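Local coordinates for AimR transcriptional regulator (Bacillus phage phi3T, PDB 5ZVV), which activates transcription of the phage aimX locus as a homodimer and is switched off by the arbitrium peptide, which turns lytic growth toward lysogeny, at residues Ile239-Tyr250 with Ala269-Glu280. Numbering follows the deposited sequence.
Sequences IFEDYDEAKKAY and ALCFLSNIWKKE
Leu273 is the knob at the tight middle of the contact, seated in a hole formed by Tyr243, Ala246, Lys247 and Tyr250. Its CG lies 3.5 Å from Tyr243 CD1, its CD1 methyl meets Ala246 CB, and its CD2 comes up to the ring edge of Tyr250 near the ring plane. Ala269 CB covers a face of that same tyrosine ring, 3.8 Å from the centroid, while Leu270 CD2 touches Tyr250 CB. One water donates to both Tyr250 OH and Ala269 O, and the hydroxyl also bonds Asn236. Segments 243-250 and 269-277 of the two helices run antiparallel, their axes 10.3 Å apart at closest approach and their directions 172° apart, a helical hairpin consistent with the TPR-like superhelix of the AimR family. In the turn before helix 243-252, Trp277 NE1 donates to Ile239 O (2.7 Å), in the indole plane and nearly in line with the carbonyl. Tyr243 CB sits over the five-membered ring of Trp277 (3.8 Å to its centroid). With CG anti to the backbone N (chi1 176°), the Tyr243 ring extends past Trp277 to Lys279, whose CG lies centrally over one face, 3.5 Å from the centroid. On the solvent side, by contrast with the buried Leu273 hole, the lysines pack through CB and CG: the exposed Lys279 chain bends at chi2 and carries its amine on past the ring, and extended Lys247 sets CG 3.8 Å from Leu270 CD2.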
loop_
_atom_site.group_PDB
_atom_site.type_symbol
_atom_site.label_atom_id
_atom_site.label_comp_id
_atom_site.label_asym_id
_atom_site.label_seq_id
_atom_site.Cartn_x
_atom_site.Cartn_y
_atom_site.Cartn_z
ATOM N N ILE A 239 -27.251 4.853 -0.224
ATOM C CA ILE A 239 -27.771 4.315 -1.485
ATOM C C ILE A 239 -28.647 3.089 -1.245
ATOM O O ILE A 239 -29.733 2.961 -1.824
ATOM C CB ILE A 239 -26.613 3.998 -2.450
ATOM C CG1 ILE A 239 -26.005 5.289 -3.005
ATOM C CG2 ILE A 239 -27.087 3.102 -3.589
ATOM C CD1 ILE A 239 -24.803 5.061 -3.894
ATOM N N PHE A 240 -28.196 2.169 -0.395
ATOM C CA PHE A 240 -28.899 0.910 -0.193
ATOM C C PHE A 240 -29.828 0.921 1.015
ATOM O O PHE A 240 -30.459 -0.101 1.298
ATOM C CB PHE A 240 -27.893 -0.236 -0.059
ATOM C CG PHE A 240 -26.982 -0.375 -1.242
ATOM C CD1 PHE A 240 -27.385 -1.075 -2.367
ATOM C CD2 PHE A 240 -25.726 0.208 -1.234
ATOM C CE1 PHE A 240 -26.550 -1.197 -3.462
ATOM C CE2 PHE A 240 -24.885 0.088 -2.323
ATOM C CZ PHE A 240 -25.296 -0.616 -3.440
ATOM N N GLU A 241 -29.942 2.044 1.724
ATOM C CA GLU A 241 -30.785 2.123 2.914
ATOM C C GLU A 241 -32.122 2.807 2.657
ATOM O O GLU A 241 -33.170 2.274 3.030
ATOM C CB GLU A 241 -30.045 2.854 4.041
ATOM C CG GLU A 241 -28.838 2.114 4.583
ATOM C CD GLU A 241 -28.194 2.834 5.752
ATOM O OE1 GLU A 241 -28.776 3.830 6.235
ATOM O OE2 GLU A 241 -27.106 2.402 6.188
ATOM N N ASP A 242 -32.108 3.980 2.029
ATOM C CA ASP A 242 -33.309 4.800 1.898
ATOM C C ASP A 242 -33.182 5.635 0.634
ATOM O O ASP A 242 -32.233 6.413 0.499
ATOM C CB ASP A 242 -33.485 5.698 3.131
ATOM C CG ASP A 242 -34.835 6.394 3.173
ATOM O OD1 ASP A 242 -35.371 6.762 2.109
ATOM O OD2 ASP A 242 -35.362 6.583 4.289
ATOM N N TYR A 243 -34.140 5.483 -0.284
ATOM C CA TYR A 243 -34.090 6.247 -1.527
ATOM C C TYR A 243 -34.278 7.735 -1.264
ATOM O O TYR A 243 -33.501 8.563 -1.751
ATOM C CB TYR A 243 -35.153 5.745 -2.506
ATOM C CG TYR A 243 -35.208 6.567 -3.775
ATOM C CD1 TYR A 243 -34.273 6.378 -4.784
ATOM C CD2 TYR A 243 -36.177 7.545 -3.957
ATOM C CE1 TYR A 243 -34.305 7.134 -5.940
ATOM C CE2 TYR A 243 -36.217 8.305 -5.113
ATOM C CZ TYR A 243 -35.278 8.094 -6.100
ATOM O OH TYR A 243 -35.309 8.844 -7.251
ATOM N N ASP A 244 -35.301 8.089 -0.483
ATOM C CA ASP A 244 -35.663 9.492 -0.312
ATOM C C ASP A 244 -34.580 10.271 0.427
ATOM O O ASP A 244 -34.320 11.436 0.105
ATOM C CB ASP A 244 -36.999 9.584 0.421
ATOM C CG ASP A 244 -38.088 8.777 -0.260
ATOM O OD1 ASP A 244 -38.597 9.225 -1.307
ATOM O OD2 ASP A 244 -38.416 7.681 0.239
ATOM N N GLU A 245 -33.932 9.649 1.414
ATOM C CA GLU A 245 -32.893 10.352 2.162
ATOM C C GLU A 245 -31.622 10.510 1.336
ATOM O O GLU A 245 -30.999 11.581 1.343
ATOM C CB GLU A 245 -32.606 9.624 3.475
ATOM C CG GLU A 245 -33.729 9.751 4.492
ATOM C CD GLU A 245 -34.036 11.199 4.832
ATOM O OE1 GLU A 245 -33.079 11.985 4.999
ATOM O OE2 GLU A 245 -35.232 11.553 4.922
ATOM N N ALA A 246 -31.221 9.455 0.622
ATOM C CA ALA A 246 -30.086 9.566 -0.292
ATOM C C ALA A 246 -30.327 10.659 -1.324
ATOM O O ALA A 246 -29.472 11.528 -1.542
ATOM C CB ALA A 246 -29.832 8.224 -0.982
ATOM N N LYS A 247 -31.502 10.637 -1.957
ATOM C CA LYS A 247 -31.846 11.666 -2.931
ATOM C C LYS A 247 -31.835 13.050 -2.297
ATOM O O LYS A 247 -31.440 14.030 -2.937
ATOM C CB LYS A 247 -33.214 11.365 -3.543
ATOM C CG LYS A 247 -33.677 12.380 -4.572
ATOM C CD LYS A 247 -35.065 12.033 -5.095
ATOM C CE LYS A 247 -35.507 12.996 -6.186
ATOM N NZ LYS A 247 -36.875 12.689 -6.686
ATOM N N LYS A 248 -32.252 13.148 -1.031
ATOM C CA LYS A 248 -32.279 14.447 -0.367
ATOM C C LYS A 248 -30.869 14.981 -0.138
ATOM O O LYS A 248 -30.620 16.183 -0.299
ATOM C CB LYS A 248 -33.047 14.343 0.951
ATOM C CG LYS A 248 -33.499 15.683 1.511
ATOM C CD LYS A 248 -34.642 15.514 2.507
ATOM C CE LYS A 248 -34.208 14.724 3.726
ATOM N NZ LYS A 248 -35.301 14.595 4.733
ATOM N N ALA A 249 -29.929 14.105 0.226
ATOM C CA ALA A 249 -28.543 14.542 0.387
ATOM C C ALA A 249 -27.932 14.940 -0.954
ATOM O O ALA A 249 -27.304 16.005 -1.076
ATOM C CB ALA A 249 -27.720 13.437 1.052
ATOM N N TYR A 250 -28.102 14.088 -1.971
ATOM C CA TYR A 250 -27.651 14.425 -3.319
ATOM C C TYR A 250 -28.155 15.799 -3.738
ATOM O O TYR A 250 -27.381 16.648 -4.192
ATOM C CB TYR A 250 -28.128 13.367 -4.315
ATOM C CG TYR A 250 -27.403 12.047 -4.232
ATOM C CD1 TYR A 250 -26.049 11.990 -3.928
ATOM C CD2 TYR A 250 -28.074 10.855 -4.465
ATOM C CE1 TYR A 250 -25.385 10.778 -3.858
ATOM C CE2 TYR A 250 -27.422 9.643 -4.395
ATOM C CZ TYR A 250 -26.079 9.609 -4.093
ATOM O OH TYR A 250 -25.436 8.398 -4.026
ATOM N N ALA A 269 -24.987 10.354 -9.850
ATOM C CA ALA A 269 -25.343 9.766 -8.562
ATOM C C ALA A 269 -26.846 9.545 -8.462
ATOM O O ALA A 269 -27.299 8.483 -8.011
ATOM C CB ALA A 269 -24.855 10.658 -7.420
ATOM N N LEU A 270 -27.637 10.535 -8.885
ATOM C CA LEU A 270 -29.087 10.382 -8.840
ATOM C C LEU A 270 -29.573 9.351 -9.849
ATOM O O LEU A 270 -30.570 8.664 -9.604
ATOM C CB LEU A 270 -29.763 11.729 -9.085
ATOM C CG LEU A 270 -29.675 12.735 -7.938
ATOM C CD1 LEU A 270 -30.007 14.140 -8.418
ATOM C CD2 LEU A 270 -30.608 12.315 -6.809
ATOM N N CYS A 271 -28.880 9.234 -10.982
ATOM C CA CYS A 271 -29.245 8.253 -11.996
ATOM C C CYS A 271 -28.995 6.838 -11.496
ATOM O O CYS A 271 -29.845 5.951 -11.650
ATOM C CB CYS A 271 -28.460 8.525 -13.281
ATOM S SG CYS A 271 -28.862 7.426 -14.645
ATOM N N PHE A 272 -27.830 6.612 -10.887
ATOM C CA PHE A 272 -27.561 5.319 -10.271
ATOM C C PHE A 272 -28.569 5.021 -9.170
ATOM O O PHE A 272 -29.082 3.903 -9.069
ATOM C CB PHE A 272 -26.140 5.278 -9.713
ATOM C CG PHE A 272 -25.750 3.932 -9.171
ATOM C CD1 PHE A 272 -25.452 2.887 -10.032
ATOM C CD2 PHE A 272 -25.688 3.707 -7.805
ATOM C CE1 PHE A 272 -25.094 1.643 -9.538
ATOM C CE2 PHE A 272 -25.329 2.466 -7.304
ATOM C CZ PHE A 272 -25.032 1.433 -8.174
ATOM N N LEU A 273 -28.861 6.017 -8.329
ATOM C CA LEU A 273 -29.818 5.813 -7.245
ATOM C C LEU A 273 -31.182 5.385 -7.780
ATOM O O LEU A 273 -31.740 4.365 -7.352
ATOM C CB LEU A 273 -29.947 7.093 -6.422
ATOM C CG LEU A 273 -30.883 7.009 -5.220
ATOM C CD1 LEU A 273 -30.313 6.083 -4.150
ATOM C CD2 LEU A 273 -31.161 8.397 -4.659
ATOM N N SER A 274 -31.736 6.159 -8.720
ATOM C CA SER A 274 -33.079 5.869 -9.211
ATOM C C SER A 274 -33.115 4.579 -10.018
ATOM O O SER A 274 -34.138 3.885 -10.022
ATOM C CB SER A 274 -33.606 7.043 -10.040
ATOM O OG SER A 274 -32.803 7.273 -11.185
ATOM N N ASN A 275 -32.020 4.242 -10.705
ATOM C CA ASN A 275 -31.928 2.929 -11.338
ATOM C C ASN A 275 -31.952 1.817 -10.300
ATOM O O ASN A 275 -32.616 0.791 -10.491
ATOM C CB ASN A 275 -30.655 2.834 -12.176
ATOM C CG ASN A 275 -30.754 3.600 -13.474
ATOM O OD1 ASN A 275 -31.848 3.923 -13.938
ATOM N ND2 ASN A 275 -29.607 3.888 -14.074
ATOM N N ILE A 276 -31.232 2.006 -9.191
ATOM C CA ILE A 276 -31.189 1.003 -8.130
ATOM C C ILE A 276 -32.581 0.772 -7.561
ATOM O O ILE A 276 -33.022 -0.371 -7.390
ATOM C CB ILE A 276 -30.196 1.427 -7.032
ATOM C CG1 ILE A 276 -28.758 1.191 -7.487
ATOM C CG2 ILE A 276 -30.469 0.682 -5.727
ATOM C CD1 ILE A 276 -28.456 -0.254 -7.771
ATOM N N TRP A 277 -33.297 1.852 -7.263
ATOM C CA TRP A 277 -34.606 1.735 -6.636
ATOM C C TRP A 277 -35.749 1.717 -7.641
ATOM O O TRP A 277 -36.914 1.697 -7.228
ATOM C CB TRP A 277 -34.804 2.868 -5.630
ATOM C CG TRP A 277 -33.867 2.767 -4.469
ATOM C CD1 TRP A 277 -32.572 3.194 -4.420
ATOM C CD2 TRP A 277 -34.148 2.188 -3.190
ATOM N NE1 TRP A 277 -32.031 2.924 -3.188
ATOM C CE2 TRP A 277 -32.977 2.305 -2.414
ATOM C CE3 TRP A 277 -35.275 1.585 -2.626
ATOM C CZ2 TRP A 277 -32.902 1.840 -1.102
ATOM C CZ3 TRP A 277 -35.199 1.125 -1.320
ATOM C CH2 TRP A 277 -34.020 1.254 -0.576
ATOM N N LYS A 278 -35.441 1.705 -8.938
ATOM C CA LYS A 278 -36.441 1.728 -10.003
ATOM C C LYS A 278 -37.450 2.852 -9.777
ATOM O O LYS A 278 -38.666 2.659 -9.824
ATOM C CB LYS A 278 -37.122 0.366 -10.141
ATOM C CG LYS A 278 -36.125 -0.738 -10.476
ATOM C CD LYS A 278 -36.775 -2.093 -10.685
ATOM C CE LYS A 278 -35.707 -3.169 -10.851
ATOM N NZ LYS A 278 -36.277 -4.530 -11.042
ATOM N N LYS A 279 -36.918 4.043 -9.519
ATOM C CA LYS A 279 -37.701 5.260 -9.390
ATOM C C LYS A 279 -37.582 6.095 -10.662
ATOM O O LYS A 279 -36.784 5.804 -11.557
ATOM C CB LYS A 279 -37.237 6.066 -8.175
ATOM C CG LYS A 279 -37.294 5.292 -6.870
ATOM C CD LYS A 279 -38.728 5.039 -6.443
ATOM C CE LYS A 279 -38.788 4.107 -5.248
ATOM N NZ LYS A 279 -40.182 3.914 -4.781
ATOM N N GLU A 280 -38.392 7.150 -10.729
ATOM C CA GLU A 280 -38.399 8.023 -11.896
ATOM C C GLU A 280 -37.021 8.644 -12.100
ATOM O O GLU A 280 -36.515 9.361 -11.232
ATOM C CB GLU A 280 -39.464 9.105 -11.731
ATOM C CG GLU A 280 -39.605 10.037 -12.920
ATOM C CD GLU A 280 -40.802 10.960 -12.795
ATOM O OE1 GLU A 280 -41.893 10.477 -12.422
ATOM O OE2 GLU A 280 -40.651 12.172 -13.062
HETATM O O HOH W 1 -25.826 7.088 -6.366
#